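Fluoroacetyl-CoA-specific thioesterase-like domain-containing protein (Thermanaerovibrio acidaminovorans, PDB 3QOO) is of unknown function but adopts a hot-dog fold and may be a thioesterase acting on acyl-CoA substrates. Local coordinates at residues Q50-I55 with Q117-V122. Residues are numbered along the deposited sequence; the frame is centred on the assembly and turned at random.
Sequences QLAVEI and QERVVV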
ATOM      1  N   GLN A  50       2.129  -2.263 -10.321  1.00  9.50           N
ATOM      2  CA  GLN A  50       2.848  -2.355 -11.581  1.00 10.89           C
ATOM      3  C   GLN A  50       2.402  -3.553 -12.404  1.00 10.16           C
ATOM      4  O   GLN A  50       2.133  -3.419 -13.609  1.00 10.96           O
ATOM      5  CB  GLN A  50       4.358  -2.445 -11.335  1.00 12.32           C
ATOM      6  CG  GLN A  50       5.134  -2.564 -12.633  1.00 16.14           C
ATOM      7  CD  GLN A  50       6.612  -2.655 -12.445  1.00 20.08           C
ATOM      8  OE1 GLN A  50       7.113  -2.390 -11.356  1.00 24.43           O
ATOM      9  NE2 GLN A  50       7.338  -2.965 -13.521  1.00 22.06           N
ATOM     10  N   LEU A  51       2.322  -4.707 -11.772  1.00 10.23           N
ATOM     11  CA  LEU A  51       1.885  -5.906 -12.490  1.00 10.14           C
ATOM     12  C   LEU A  51       0.436  -5.847 -12.904  1.00  9.95           C
ATOM     13  O   LEU A  51       0.105  -6.284 -14.002  1.00 10.76           O
ATOM     14  CB  LEU A  51       2.121  -7.150 -11.655  1.00 12.05           C
ATOM     15  CG  LEU A  51       3.489  -7.769 -11.747  1.00 13.68           C
ATOM     16  CD1 LEU A  51       3.579  -8.944 -10.810  1.00 15.94           C
ATOM     17  CD2 LEU A  51       3.808  -8.171 -13.146  1.00 14.94           C
ATOM     18  N   ALA A  52      -0.439  -5.315 -12.055  1.00 10.19           N
ATOM     19  CA  ALA A  52      -1.844  -5.226 -12.407  1.00  9.96           C
ATOM     20  C   ALA A  52      -1.999  -4.348 -13.644  1.00  9.61           C
ATOM     21  O   ALA A  52      -2.778  -4.671 -14.542  1.00 11.14           O
ATOM     22  CB  ALA A  52      -2.632  -4.663 -11.223  1.00 10.81           C
ATOM     23  N   VAL A  53      -1.274  -3.239 -13.688  1.00  9.88           N
ATOM     24  CA  VAL A  53      -1.344  -2.361 -14.850  1.00 10.38           C
ATOM     25  C   VAL A  53      -0.795  -3.096 -16.076  1.00 10.08           C
ATOM     26  O   VAL A  53      -1.359  -2.981 -17.186  1.00 10.93           O
ATOM     27  CB  VAL A  53      -0.562  -1.054 -14.590  1.00 11.22           C
ATOM     28  CG1 VAL A  53      -0.388  -0.229 -15.861  1.00 12.68           C
ATOM     29  CG2 VAL A  53      -1.267  -0.204 -13.542  1.00 11.86           C
ATOM     30  N   GLU A  54       0.297  -3.840 -15.932  1.00 10.70           N
ATOM     31  CA  GLU A  54       0.840  -4.643 -17.040  1.00 12.03           C
ATOM     32  C   GLU A  54      -0.124  -5.709 -17.555  1.00 10.96           C
ATOM     33  O   GLU A  54      -0.065  -6.067 -18.727  1.00 12.70           O
ATOM     34  CB  GLU A  54       2.197  -5.267 -16.651  1.00 13.26           C
ATOM     35  CG  GLU A  54       3.301  -4.215 -16.561  1.00 16.82           C
ATOM     36  CD  GLU A  54       4.645  -4.734 -16.108  1.00 21.50           C
ATOM     37  OE1 GLU A  54       4.807  -5.988 -16.041  1.00 25.28           O
ATOM     38  OE2 GLU A  54       5.529  -3.858 -15.831  1.00 22.84           O
ATOM     39  N   ILE A  55      -0.998  -6.229 -16.714  1.00 10.95           N
ATOM     40  CA  ILE A  55      -1.965  -7.215 -17.154  1.00 12.09           C
ATOM     41  C   ILE A  55      -3.108  -6.547 -17.887  1.00 12.17           C
ATOM     42  O   ILE A  55      -3.553  -7.036 -18.922  1.00 13.49           O
ATOM     43  CB  ILE A  55      -2.521  -8.005 -15.939  1.00 11.86           C
ATOM     44  CG1 ILE A  55      -1.429  -8.860 -15.303  1.00 12.73           C
ATOM     45  CG2 ILE A  55      -3.725  -8.859 -16.324  1.00 13.52           C
ATOM     46  CD1 ILE A  55      -1.723  -9.330 -13.932  1.00 14.67           C
ATOM     47  N   GLN A 117      -6.016  -6.287  -5.260  1.00  8.81           N
ATOM     48  CA  GLN A 117      -6.219  -4.952  -5.787  1.00  8.17           C
ATOM     49  C   GLN A 117      -7.449  -4.937  -6.682  1.00  8.34           C
ATOM     50  O   GLN A 117      -7.600  -5.814  -7.550  1.00  9.83           O
ATOM     51  CB  GLN A 117      -4.994  -4.464  -6.534  1.00  9.50           C
ATOM     52  CG  GLN A 117      -5.093  -2.987  -6.979  1.00  9.25           C
ATOM     53  CD  GLN A 117      -3.772  -2.476  -7.461  1.00 10.09           C
ATOM     54  OE1 GLN A 117      -3.514  -2.435  -8.668  1.00 10.26           O
ATOM     55  NE2 GLN A 117      -2.891  -2.121  -6.518  1.00 10.85           N
ATOM     56  N   GLU A 118      -8.330  -3.970  -6.481  1.00  8.30           N
ATOM     57  CA  GLU A 118      -9.457  -3.729  -7.341  1.00  8.39           C
ATOM     58  C   GLU A 118      -9.123  -2.515  -8.182  1.00  8.72           C
ATOM     59  O   GLU A 118      -8.746  -1.483  -7.632  1.00  9.59           O
ATOM     60  CB  GLU A 118     -10.714  -3.485  -6.538  1.00  9.48           C
ATOM     61  CG  GLU A 118     -11.966  -3.189  -7.362  1.00 12.08           C
ATOM     62  CD  GLU A 118     -13.165  -2.870  -6.531  1.00 17.51           C
ATOM     63  OE1 GLU A 118     -13.190  -3.230  -5.336  1.00 21.21           O
ATOM     64  OE2 GLU A 118     -14.081  -2.234  -7.097  1.00 21.19           O
ATOM     65  N   ARG A 119      -9.282  -2.647  -9.494  1.00  9.64           N
ATOM     66  CA  ARG A 119      -9.030  -1.529 -10.418  1.00 10.41           C
ATOM     67  C   ARG A 119     -10.294  -1.284 -11.257  1.00 11.66           C
ATOM     68  O   ARG A 119     -11.065  -2.218 -11.526  1.00 13.72           O
ATOM     69  CB  ARG A 119      -7.845  -1.851 -11.346  1.00 10.48           C
ATOM     70  CG  ARG A 119      -6.567  -2.151 -10.585  1.00 11.92           C
ATOM     71  CD  ARG A 119      -5.318  -2.247 -11.457  1.00 11.67           C
ATOM     72  NE  ARG A 119      -4.970  -0.981 -12.084  1.00 12.24           N
ATOM     73  CZ  ARG A 119      -4.357   0.028 -11.475  1.00 12.50           C
ATOM     74  NH1 ARG A 119      -3.917  -0.078 -10.202  1.00 12.02           N
ATOM     75  NH2 ARG A 119      -4.167   1.161 -12.142  1.00 14.47           N
ATOM     76  N   VAL A 120     -10.489  -0.034 -11.637  1.00 10.79           N
ATOM     77  CA  VAL A 120     -11.616   0.393 -12.450  1.00 11.27           C
ATOM     78  C   VAL A 120     -11.114   0.851 -13.813  1.00 10.51           C
ATOM     79  O   VAL A 120     -10.070   1.474 -13.923  1.00 11.39           O
ATOM     80  CB  VAL A 120     -12.473   1.500 -11.754  1.00 12.22           C
ATOM     81  CG1 VAL A 120     -11.665   2.795 -11.487  1.00 14.08           C
ATOM     82  CG2 VAL A 120     -13.732   1.822 -12.549  1.00 13.81           C
ATOM     83  N   VAL A 121     -11.867   0.516 -14.865  1.00 11.39           N
ATOM     84  CA  VAL A 121     -11.554   0.998 -16.184  1.00 11.42           C
ATOM     85  C   VAL A 121     -12.211   2.344 -16.407  1.00 11.93           C
ATOM     86  O   VAL A 121     -13.423   2.502 -16.152  1.00 13.89           O
ATOM     87  CB  VAL A 121     -11.999  -0.012 -17.270  1.00 12.46           C
ATOM     88  CG1 VAL A 121     -11.798   0.606 -18.653  1.00 13.21           C
ATOM     89  CG2 VAL A 121     -11.283  -1.289 -17.078  1.00 13.17           C
ATOM     90  N   VAL A 122     -11.411   3.330 -16.823  1.00 11.54           N
ATOM     91  CA  VAL A 122     -11.886   4.685 -16.989  1.00 12.76           C
ATOM     92  C   VAL A 122     -11.480   5.189 -18.371  1.00 11.27           C
ATOM     93  O   VAL A 122     -10.486   4.746 -18.926  1.00 12.75           O
ATOM     94  CB  VAL A 122     -11.290   5.641 -15.876  1.00 13.09           C
ATOM     95  CG1 VAL A 122     -11.564   5.158 -14.444  1.00 15.46           C
ATOM     96  CG2 VAL A 122      -9.785   5.861 -16.056  1.00 14.96           C
TER
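Ala52 and Val53, on the flank of helix 41-56 that faces strand 110-123, pack against the long side chain of Arg119. The Ala52 methyl meets two residues of the strand: its CB lies 3.6 Å from Arg119 CD and 3.5 Å from Gln117 OE1, so one small group touches both an aliphatic segment and an amide oxygen. Farther along the arginine, Val53 CG2 sits over one face of its guanidinium, displaced toward the rim, 3.5 Å from Arg119 NH2. The arginine chain is bent at chi3 (66°), which sets the guanidinium beside Val53 CG2 and with NH1 at Gln117 OE1. No hydrogen bond joins helix and strand segments here; the polar work is done along the strand, where Arg119 NH1 donates to Gln117 OE1 at 2.8 Å. The donor stands well above the carbonyl plane of the glutamine, while the acceptor lies close to the plane of the guanidinium. Arg119 NE bonds to Ser66 OG, and Gln117 NE2 to Thr49 OG1 and Ser71 OG, so both buried polar ends have hydrogen-bond partners. The side of the helix bearing Gln50 and Glu54, by contrast, is partly exposed: Gln50 turns from the strand and its NE2 bonds to Glu54 OE2 at 3.1 Å. Arg31 of the second subunit packs on Gln50 and Val53, and its Leu35 on Arg119, so the contact borders the interface with that subunit. A long helix laid across a curved antiparallel sheet, its strand segment here crossed at -42°, is the hallmark of the hot-dog fold.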